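Local coordinates for archaeal flagellar ATP-binding protein FlaH (Methanocaldococcus jannaschii DSM 2661, PDB 4WIA) that probably binds and hydrolyses ATP, as a KaiC-like P-loop ATPase, and is probably a component of the archaeal flagellum (archaellum), at residues Ile175-Glu187 and Lys196-Pro208. Residues are numbered along the deposited sequence; the frame is centred on the assembly and turned at random.
Sequences IIRTSATMLIRTE and KNLAKILKYNMAP
An antiparallel beta hairpin of the P-loop NTPase sheet pairs strand 182-187 with strand 196-204, and a lysine on the second strand reaches back to bind carbonyls at the end of the helix before the first. K203, its CG anti to the backbone N (chi1 175°) and its chain fully extended, carries NZ to the C-terminal end of helix 170-179 and the residue after it, 2.7 Å from A180 O and 3.0 Å from R177 O, both in the carbonyl plane, with a weak third bond to T178 O. The helix dipole would probably favour the ammonium here; a methionine in its place would probably leave these carbonyls without their shared donor and the helix end less firmly tied to the hairpin. L202 and K203 both face L183 in a classic beta bulge, L202 N bonding L183 O (2.8 Å) while L202 CD1 meets L183 CD2. Beyond it R185 and K200 exchange two backbone bonds, and E187 and L198 two more. On the other face the selenomethionine M182, extended alongside Y204, sets CE over the ring centre, 3.9 Å from the centroid, and SE at 4.3 Å, a Met-aromatic contact; I201 CD1 adjoins CE. Strand 29-33 flanks 182-187, where T186 OG1 hydrogen-bonds T38 OG1 of the probable P-loop, and strand 214-220 flanks 196-204.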
loop_
_atom_site.group_PDB
_atom_site.type_symbol
_atom_site.label_atom_id
_atom_site.label_comp_id
_atom_site.label_asym_id
_atom_site.label_seq_id
_atom_site.Cartn_x
_atom_site.Cartn_y
_atom_site.Cartn_z
ATOM N N ILE A 175 2.530 26.956 -26.975
ATOM C CA ILE A 175 2.359 27.601 -25.672
ATOM C C ILE A 175 2.178 26.575 -24.611
ATOM O O ILE A 175 2.712 26.676 -23.514
ATOM C CB ILE A 175 1.140 28.587 -25.669
ATOM C CG1 ILE A 175 1.439 29.779 -26.573
ATOM C CG2 ILE A 175 0.813 29.065 -24.255
ATOM C CD1 ILE A 175 0.208 30.553 -26.980
ATOM N N ILE A 176 1.363 25.583 -24.922
ATOM C CA ILE A 176 1.098 24.521 -23.962
ATOM C C ILE A 176 2.407 23.817 -23.668
ATOM O O ILE A 176 2.718 23.509 -22.522
ATOM C CB ILE A 176 0.030 23.543 -24.507
ATOM C CG1 ILE A 176 -1.316 24.283 -24.624
ATOM C CG2 ILE A 176 -0.113 22.321 -23.606
ATOM C CD1 ILE A 176 -2.375 23.514 -25.398
ATOM N N ARG A 177 3.163 23.541 -24.722
ATOM C CA ARG A 177 4.413 22.763 -24.585
ATOM C C ARG A 177 5.381 23.528 -23.718
ATOM O O ARG A 177 6.063 22.944 -22.891
ATOM C CB ARG A 177 5.064 22.497 -25.948
ATOM C CG ARG A 177 4.344 21.517 -26.851
ATOM C CD ARG A 177 4.947 21.631 -28.231
ATOM N NE ARG A 177 4.305 20.860 -29.302
ATOM C CZ ARG A 177 3.896 21.331 -30.504
ATOM N NH1 ARG A 177 3.346 20.506 -31.397
ATOM N NH2 ARG A 177 4.022 22.593 -30.841
ATOM N N THR A 178 5.470 24.845 -23.933
ATOM C CA THR A 178 6.316 25.681 -23.084
ATOM C C THR A 178 5.892 25.619 -21.611
ATOM O O THR A 178 6.715 25.556 -20.707
ATOM C CB THR A 178 6.348 27.139 -23.606
ATOM O OG1 THR A 178 7.032 27.144 -24.866
ATOM C CG2 THR A 178 7.100 28.069 -22.645
ATOM N N SER A 179 4.610 25.611 -21.388
ATOM C CA SER A 179 4.119 25.605 -20.055
ATOM C C SER A 179 4.339 24.236 -19.403
ATOM O O SER A 179 4.504 24.111 -18.204
ATOM C CB SER A 179 2.652 25.994 -20.133
ATOM O OG SER A 179 2.235 26.611 -18.930
ATOM N N ALA A 180 4.367 23.185 -20.187
ATOM C CA ALA A 180 4.526 21.850 -19.602
ATOM C C ALA A 180 5.817 21.760 -18.737
ATOM O O ALA A 180 6.846 22.268 -19.133
ATOM C CB ALA A 180 4.578 20.811 -20.713
ATOM N N THR A 181 5.751 21.127 -17.566
ATOM C CA THR A 181 6.954 20.733 -16.883
ATOM C C THR A 181 7.422 19.349 -17.389
ATOM O O THR A 181 8.625 19.072 -17.452
ATOM C CB THR A 181 6.773 20.676 -15.361
ATOM O OG1 THR A 181 5.870 19.612 -15.021
ATOM C CG2 THR A 181 6.289 21.986 -14.865
HETATM N N MSE A 182 6.478 18.487 -17.730
HETATM C CA MSE A 182 6.782 17.217 -18.321
HETATM C C MSE A 182 6.011 17.119 -19.606
HETATM O O MSE A 182 4.808 17.181 -19.611
HETATM C CB MSE A 182 6.404 16.099 -17.364
HETATM C CG MSE A 182 6.822 14.736 -17.914
HETATM SE SE MSE A 182 6.274 13.374 -16.647
HETATM C CE MSE A 182 7.380 11.919 -17.286
ATOM N N LEU A 183 6.702 16.941 -20.714
ATOM C CA LEU A 183 6.064 16.772 -21.983
ATOM C C LEU A 183 6.327 15.385 -22.582
ATOM O O LEU A 183 7.472 14.987 -22.785
ATOM C CB LEU A 183 6.568 17.814 -22.947
ATOM C CG LEU A 183 5.972 17.734 -24.361
ATOM C CD1 LEU A 183 4.493 18.153 -24.400
ATOM C CD2 LEU A 183 6.795 18.577 -25.349
ATOM N N ILE A 184 5.251 14.681 -22.890
ATOM C CA ILE A 184 5.318 13.358 -23.399
ATOM C C ILE A 184 4.574 13.315 -24.701
ATOM O O ILE A 184 3.393 13.696 -24.772
ATOM C CB ILE A 184 4.641 12.354 -22.459
ATOM C CG1 ILE A 184 5.258 12.430 -21.086
ATOM C CG2 ILE A 184 4.778 10.957 -23.025
ATOM C CD1 ILE A 184 4.494 11.627 -20.040
ATOM N N ARG A 185 5.232 12.814 -25.735
ATOM C CA ARG A 185 4.590 12.637 -27.028
ATOM C C ARG A 185 4.359 11.176 -27.339
ATOM O O ARG A 185 5.282 10.368 -27.236
ATOM C CB ARG A 185 5.424 13.305 -28.126
ATOM C CG ARG A 185 4.939 13.027 -29.537
ATOM C CD ARG A 185 5.560 13.973 -30.525
ATOM N NE ARG A 185 5.554 13.420 -31.868
ATOM C CZ ARG A 185 4.587 13.593 -32.782
ATOM N NH1 ARG A 185 3.498 14.330 -32.541
ATOM N NH2 ARG A 185 4.717 13.018 -33.974
ATOM N N THR A 186 3.136 10.850 -27.745
ATOM C CA THR A 186 2.749 9.479 -28.056
ATOM C C THR A 186 2.560 9.257 -29.551
ATOM O O THR A 186 2.070 10.141 -30.231
ATOM C CB THR A 186 1.467 9.072 -27.329
ATOM O OG1 THR A 186 0.422 9.982 -27.626
ATOM C CG2 THR A 186 1.687 9.083 -25.855
ATOM N N GLU A 187 2.980 8.077 -30.036
ATOM C CA GLU A 187 2.719 7.610 -31.403
ATOM C C GLU A 187 2.523 6.097 -31.444
ATOM O O GLU A 187 2.818 5.379 -30.488
ATOM C CB GLU A 187 3.850 7.963 -32.384
ATOM C CG GLU A 187 4.047 9.467 -32.600
ATOM C CD GLU A 187 4.777 9.905 -33.875
ATOM O OE1 GLU A 187 4.526 9.494 -35.020
ATOM O OE2 GLU A 187 5.633 10.771 -33.734
ATOM N N LYS A 196 2.532 -1.005 -31.740
ATOM C CA LYS A 196 2.906 -0.680 -30.360
ATOM C C LYS A 196 2.769 0.784 -30.159
ATOM O O LYS A 196 2.740 1.528 -31.131
ATOM C CB LYS A 196 4.365 -1.057 -30.091
ATOM C CG LYS A 196 4.605 -2.575 -30.123
ATOM C CD LYS A 196 6.001 -2.956 -29.614
ATOM C CE LYS A 196 6.903 -3.295 -30.764
ATOM N NZ LYS A 196 8.324 -3.455 -30.351
ATOM N N ASN A 197 2.720 1.200 -28.901
ATOM C CA ASN A 197 2.744 2.593 -28.562
ATOM C C ASN A 197 4.121 3.022 -28.143
ATOM O O ASN A 197 4.863 2.240 -27.557
ATOM C CB ASN A 197 1.816 2.836 -27.422
ATOM C CG ASN A 197 0.442 2.300 -27.704
ATOM O OD1 ASN A 197 0.246 1.089 -27.733
ATOM N ND2 ASN A 197 -0.522 3.189 -27.896
ATOM N N LEU A 198 4.485 4.254 -28.463
ATOM C CA LEU A 198 5.700 4.812 -27.941
ATOM C C LEU A 198 5.330 6.088 -27.276
ATOM O O LEU A 198 4.657 6.895 -27.887
ATOM C CB LEU A 198 6.712 5.077 -29.056
ATOM C CG LEU A 198 7.941 5.883 -28.634
ATOM C CD1 LEU A 198 8.877 5.025 -27.821
ATOM C CD2 LEU A 198 8.674 6.423 -29.852
ATOM N N ALA A 199 5.795 6.252 -26.042
ATOM C CA ALA A 199 5.697 7.483 -25.296
ATOM C C ALA A 199 7.088 8.041 -25.139
ATOM O O ALA A 199 7.926 7.433 -24.497
ATOM C CB ALA A 199 5.117 7.206 -23.958
ATOM N N LYS A 200 7.371 9.187 -25.761
ATOM C CA LYS A 200 8.662 9.776 -25.672
ATOM C C LYS A 200 8.629 11.016 -24.769
ATOM O O LYS A 200 7.797 11.920 -24.944
ATOM C CB LYS A 200 9.124 10.132 -27.048
ATOM C CG LYS A 200 10.577 10.528 -27.096
ATOM C CD LYS A 200 10.953 10.908 -28.519
ATOM C CE LYS A 200 12.329 10.437 -28.913
ATOM N NZ LYS A 200 12.350 10.356 -30.395
ATOM N N ILE A 201 9.576 11.091 -23.843
ATOM C CA ILE A 201 9.579 12.155 -22.870
ATOM C C ILE A 201 10.467 13.232 -23.451
ATOM O O ILE A 201 11.672 13.165 -23.344
ATOM C CB ILE A 201 10.097 11.670 -21.519
ATOM C CG1 ILE A 201 9.101 10.672 -20.925
ATOM C CG2 ILE A 201 10.323 12.869 -20.602
ATOM C CD1 ILE A 201 9.507 10.025 -19.607
ATOM N N LEU A 202 9.852 14.234 -24.062
ATOM C CA LEU A 202 10.597 15.311 -24.700
ATOM C C LEU A 202 11.153 16.297 -23.710
ATOM O O LEU A 202 12.110 16.950 -24.003
ATOM C CB LEU A 202 9.721 16.042 -25.677
ATOM C CG LEU A 202 9.105 15.183 -26.762
ATOM C CD1 LEU A 202 8.113 16.000 -27.576
ATOM C CD2 LEU A 202 10.185 14.611 -27.646
ATOM N N LYS A 203 10.611 16.352 -22.511
ATOM C CA LYS A 203 11.034 17.347 -21.543
ATOM C C LYS A 203 10.565 16.900 -20.202
ATOM O O LYS A 203 9.497 16.333 -20.087
ATOM C CB LYS A 203 10.348 18.647 -21.911
ATOM C CG LYS A 203 10.538 19.828 -20.987
ATOM C CD LYS A 203 9.599 20.927 -21.498
ATOM C CE LYS A 203 9.621 22.169 -20.681
ATOM N NZ LYS A 203 8.519 23.037 -21.154
ATOM N N TYR A 204 11.360 17.140 -19.179
ATOM C CA TYR A 204 11.056 16.656 -17.857
ATOM C C TYR A 204 11.757 17.510 -16.849
ATOM O O TYR A 204 12.801 17.148 -16.343
ATOM C CB TYR A 204 11.528 15.182 -17.714
ATOM C CG TYR A 204 10.911 14.364 -16.564
ATOM C CD1 TYR A 204 10.024 14.931 -15.666
ATOM C CD2 TYR A 204 11.263 13.030 -16.374
ATOM C CE1 TYR A 204 9.489 14.176 -14.620
ATOM C CE2 TYR A 204 10.756 12.272 -15.351
ATOM C CZ TYR A 204 9.859 12.834 -14.470
ATOM O OH TYR A 204 9.314 12.067 -13.449
ATOM N N ASN A 205 11.201 18.672 -16.545
ATOM C CA ASN A 205 11.729 19.506 -15.468
ATOM C C ASN A 205 11.510 18.785 -14.146
ATOM O O ASN A 205 10.438 18.159 -13.895
ATOM C CB ASN A 205 10.991 20.829 -15.368
ATOM C CG ASN A 205 11.045 21.651 -16.637
ATOM O OD1 ASN A 205 11.927 21.499 -17.460
ATOM N ND2 ASN A 205 10.051 22.543 -16.801
HETATM N N MSE A 206 12.459 18.976 -13.265
HETATM C CA MSE A 206 12.435 18.414 -11.922
HETATM C C MSE A 206 12.509 16.902 -11.974
HETATM O O MSE A 206 12.088 16.185 -11.010
HETATM C CB MSE A 206 11.218 18.859 -11.120
HETATM C CG MSE A 206 10.692 20.268 -11.404
HETATM SE SE MSE A 206 9.129 20.622 -10.243
HETATM C CE MSE A 206 7.642 20.379 -11.500
ATOM N N ALA A 207 13.036 16.387 -13.093
ATOM C CA ALA A 207 13.181 14.929 -13.251
ATOM C C ALA A 207 13.813 14.443 -11.987
ATOM O O ALA A 207 14.855 14.937 -11.600
ATOM C CB ALA A 207 14.058 14.617 -14.445
ATOM N N PRO A 208 13.151 13.554 -11.278
ATOM C CA PRO A 208 13.609 13.089 -9.970
ATOM C C PRO A 208 14.709 12.066 -10.001
ATOM O O PRO A 208 15.214 11.670 -8.942
ATOM C CB PRO A 208 12.400 12.378 -9.440
ATOM C CG PRO A 208 11.759 11.837 -10.645
ATOM C CD PRO A 208 11.916 12.874 -11.690
HETATM O O HOH W 1 7.415 17.656 -13.987
#